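Endo-1,4-beta-xylanase C (Paenibacillus barcinonensis, PDB 4XUT) hydrolyses internal beta-1,4-xylosidic linkages in xylan; the part crystallised here is one of its carbohydrate-binding domains. Local coordinates at residues A[98-103]-A[141-146]. Residues are numbered along the deposited sequence; the frame is centred on the assembly and turned at random.
Sequences EKEFNR and GLRMYA. With BGC (beta-D-glucopyranose), chain D.
R143 reaches across to two acids of the neighbouring strand, E98 and E100, with a salt bridge to each. Its NH1 donates to E98 OE2 at 2.9 Å, on the anti lone pair of that oxygen, while NH2 donates to E100 OE1 at 3.0 Å from above the carboxylate. Both carboxylates stand nearly perpendicular to the guanidinium plane. A bend at chi2 (113°) swings the guanidinium over toward these acids, and a water spans R143 NH1 and E100 OE1. E65 takes NE, R31 pairs with E98 OE1 and R29 with OE2, and S140 holds E100 OE2. With an alanine here, E65 and E100 OE1 would probably lose their charged mate, though R29 and R31 would still hold E98.

Underneath, backbone bonds zip E98 to R143 and E100 to G141 in antiparallel hydrogen-bonded pairs, E98 N to R143 O being 2.8 Å. Between them, on the other face, K99 CG presses on L142 CD1 at 3.2 Å, tight for two carbons.

Further along, the Y145 ring turns its edge to E98 N, with CE1 3.7 Å away. Y145 OH accepts a weak bond from O2 of a glucose, 3.3 Å. This antiparallel pairing lies inside the four-stranded sheet of a CBM22 beta-sandwich, beside its bound sugar.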
# COMPACT_ATOMS: atom_id res chain seq x y z
N GLU A 98 -6.06 3.04 -5.59
CA GLU A 98 -6.67 4.35 -5.82
C GLU A 98 -6.64 4.56 -7.30
O GLU A 98 -5.56 4.50 -7.93
CB GLU A 98 -5.89 5.44 -5.11
CG GLU A 98 -6.38 6.87 -5.35
CD GLU A 98 -5.54 7.87 -4.60
OE1 GLU A 98 -5.65 7.93 -3.37
OE2 GLU A 98 -4.74 8.59 -5.23
N LYS A 99 -7.80 4.86 -7.87
CA LYS A 99 -7.94 5.04 -9.30
C LYS A 99 -8.48 6.41 -9.68
O LYS A 99 -9.42 6.91 -9.07
CB LYS A 99 -8.90 4.00 -9.88
CG LYS A 99 -8.35 2.63 -9.84
CD LYS A 99 -9.12 1.70 -10.78
CE LYS A 99 -9.55 0.43 -10.12
NZ LYS A 99 -10.61 0.78 -9.16
N GLU A 100 -7.88 6.95 -10.73
CA GLU A 100 -8.26 8.23 -11.30
C GLU A 100 -8.64 8.02 -12.77
O GLU A 100 -7.96 7.28 -13.47
CB GLU A 100 -7.07 9.16 -11.23
CG GLU A 100 -7.29 10.58 -11.75
CD GLU A 100 -5.95 11.27 -12.00
OE1 GLU A 100 -5.45 11.86 -11.03
OE2 GLU A 100 -5.41 11.19 -13.12
N PHE A 101 -9.72 8.67 -13.20
CA PHE A 101 -10.18 8.56 -14.58
C PHE A 101 -10.28 9.94 -15.20
O PHE A 101 -10.76 10.86 -14.55
CB PHE A 101 -11.54 7.90 -14.68
CG PHE A 101 -11.58 6.47 -14.21
CD1 PHE A 101 -11.69 6.19 -12.87
CD2 PHE A 101 -11.47 5.43 -15.09
CE1 PHE A 101 -11.70 4.88 -12.45
CE2 PHE A 101 -11.49 4.11 -14.67
CZ PHE A 101 -11.62 3.85 -13.33
N ASN A 102 -9.84 10.04 -16.44
CA ASN A 102 -9.91 11.30 -17.23
C ASN A 102 -9.26 12.50 -16.54
O ASN A 102 -9.72 13.63 -16.66
CB ASN A 102 -11.38 11.61 -17.57
CG ASN A 102 -12.09 10.45 -18.24
OD1 ASN A 102 -13.09 9.95 -17.74
ND2 ASN A 102 -11.57 10.01 -19.36
N ARG A 103 -8.21 12.23 -15.76
CA ARG A 103 -7.53 13.24 -14.91
C ARG A 103 -8.43 14.01 -13.94
O ARG A 103 -8.09 15.12 -13.52
CB ARG A 103 -6.72 14.22 -15.76
CG ARG A 103 -6.08 13.53 -16.93
CD ARG A 103 -4.81 14.17 -17.45
NE ARG A 103 -3.91 13.12 -17.97
CZ ARG A 103 -3.18 12.26 -17.23
NH1 ARG A 103 -3.21 12.29 -15.89
NH2 ARG A 103 -2.42 11.34 -17.84
N GLY A 141 -4.84 7.18 -13.59
CA GLY A 141 -3.95 6.82 -12.48
C GLY A 141 -4.42 5.56 -11.84
O GLY A 141 -5.62 5.29 -11.75
N LEU A 142 -3.45 4.78 -11.36
CA LEU A 142 -3.76 3.56 -10.65
C LEU A 142 -2.66 3.37 -9.65
O LEU A 142 -1.50 3.11 -10.02
CB LEU A 142 -3.83 2.38 -11.63
CG LEU A 142 -4.21 1.01 -11.04
CD1 LEU A 142 -5.55 1.11 -10.41
CD2 LEU A 142 -4.27 -0.06 -12.11
N ARG A 143 -2.99 3.54 -8.38
CA ARG A 143 -1.95 3.58 -7.34
C ARG A 143 -2.23 2.52 -6.32
O ARG A 143 -3.37 2.40 -5.86
CB ARG A 143 -1.94 4.95 -6.69
CG ARG A 143 -1.79 6.12 -7.62
CD ARG A 143 -3.02 7.00 -7.70
NE ARG A 143 -2.92 7.98 -8.80
CZ ARG A 143 -3.67 9.06 -8.93
NH1 ARG A 143 -4.60 9.34 -8.03
NH2 ARG A 143 -3.51 9.86 -9.99
N MET A 144 -1.22 1.75 -5.96
CA MET A 144 -1.36 0.78 -4.92
C MET A 144 -1.03 1.45 -3.60
O MET A 144 -0.14 2.30 -3.51
CB MET A 144 -0.40 -0.39 -5.13
CG MET A 144 -0.46 -1.54 -4.12
SD MET A 144 1.11 -2.44 -3.98
CE MET A 144 1.72 -1.66 -2.49
N TYR A 145 -1.75 1.06 -2.56
CA TYR A 145 -1.47 1.53 -1.20
C TYR A 145 -1.87 0.49 -0.16
O TYR A 145 -2.60 -0.47 -0.45
CB TYR A 145 -2.09 2.88 -0.91
CG TYR A 145 -3.58 2.93 -0.81
CD1 TYR A 145 -4.35 3.03 -1.95
CD2 TYR A 145 -4.23 2.98 0.42
CE1 TYR A 145 -5.73 3.07 -1.88
CE2 TYR A 145 -5.60 3.07 0.50
CZ TYR A 145 -6.34 3.11 -0.67
OH TYR A 145 -7.72 3.19 -0.67
N ALA A 146 -1.33 0.67 1.04
CA ALA A 146 -1.65 -0.17 2.19
C ALA A 146 -2.33 0.71 3.21
O ALA A 146 -2.03 1.88 3.33
CB ALA A 146 -0.43 -0.82 2.77
C2 BGC D . -10.07 5.76 1.62
C3 BGC D . -10.65 4.39 1.32
C4 BGC D . -12.12 4.36 1.75
C5 BGC D . -12.85 5.60 1.19
C6 BGC D . -14.37 5.71 1.48
C1 BGC D . -10.86 6.98 1.17
O2 BGC D . -8.79 5.85 1.01
O3 BGC D . -9.86 3.37 1.97
O4 BGC D . -12.65 3.10 1.31
O5 BGC D . -12.20 6.82 1.63
O6 BGC D . -14.77 5.79 2.86
O HOH W 1 -5.41 12.18 -8.30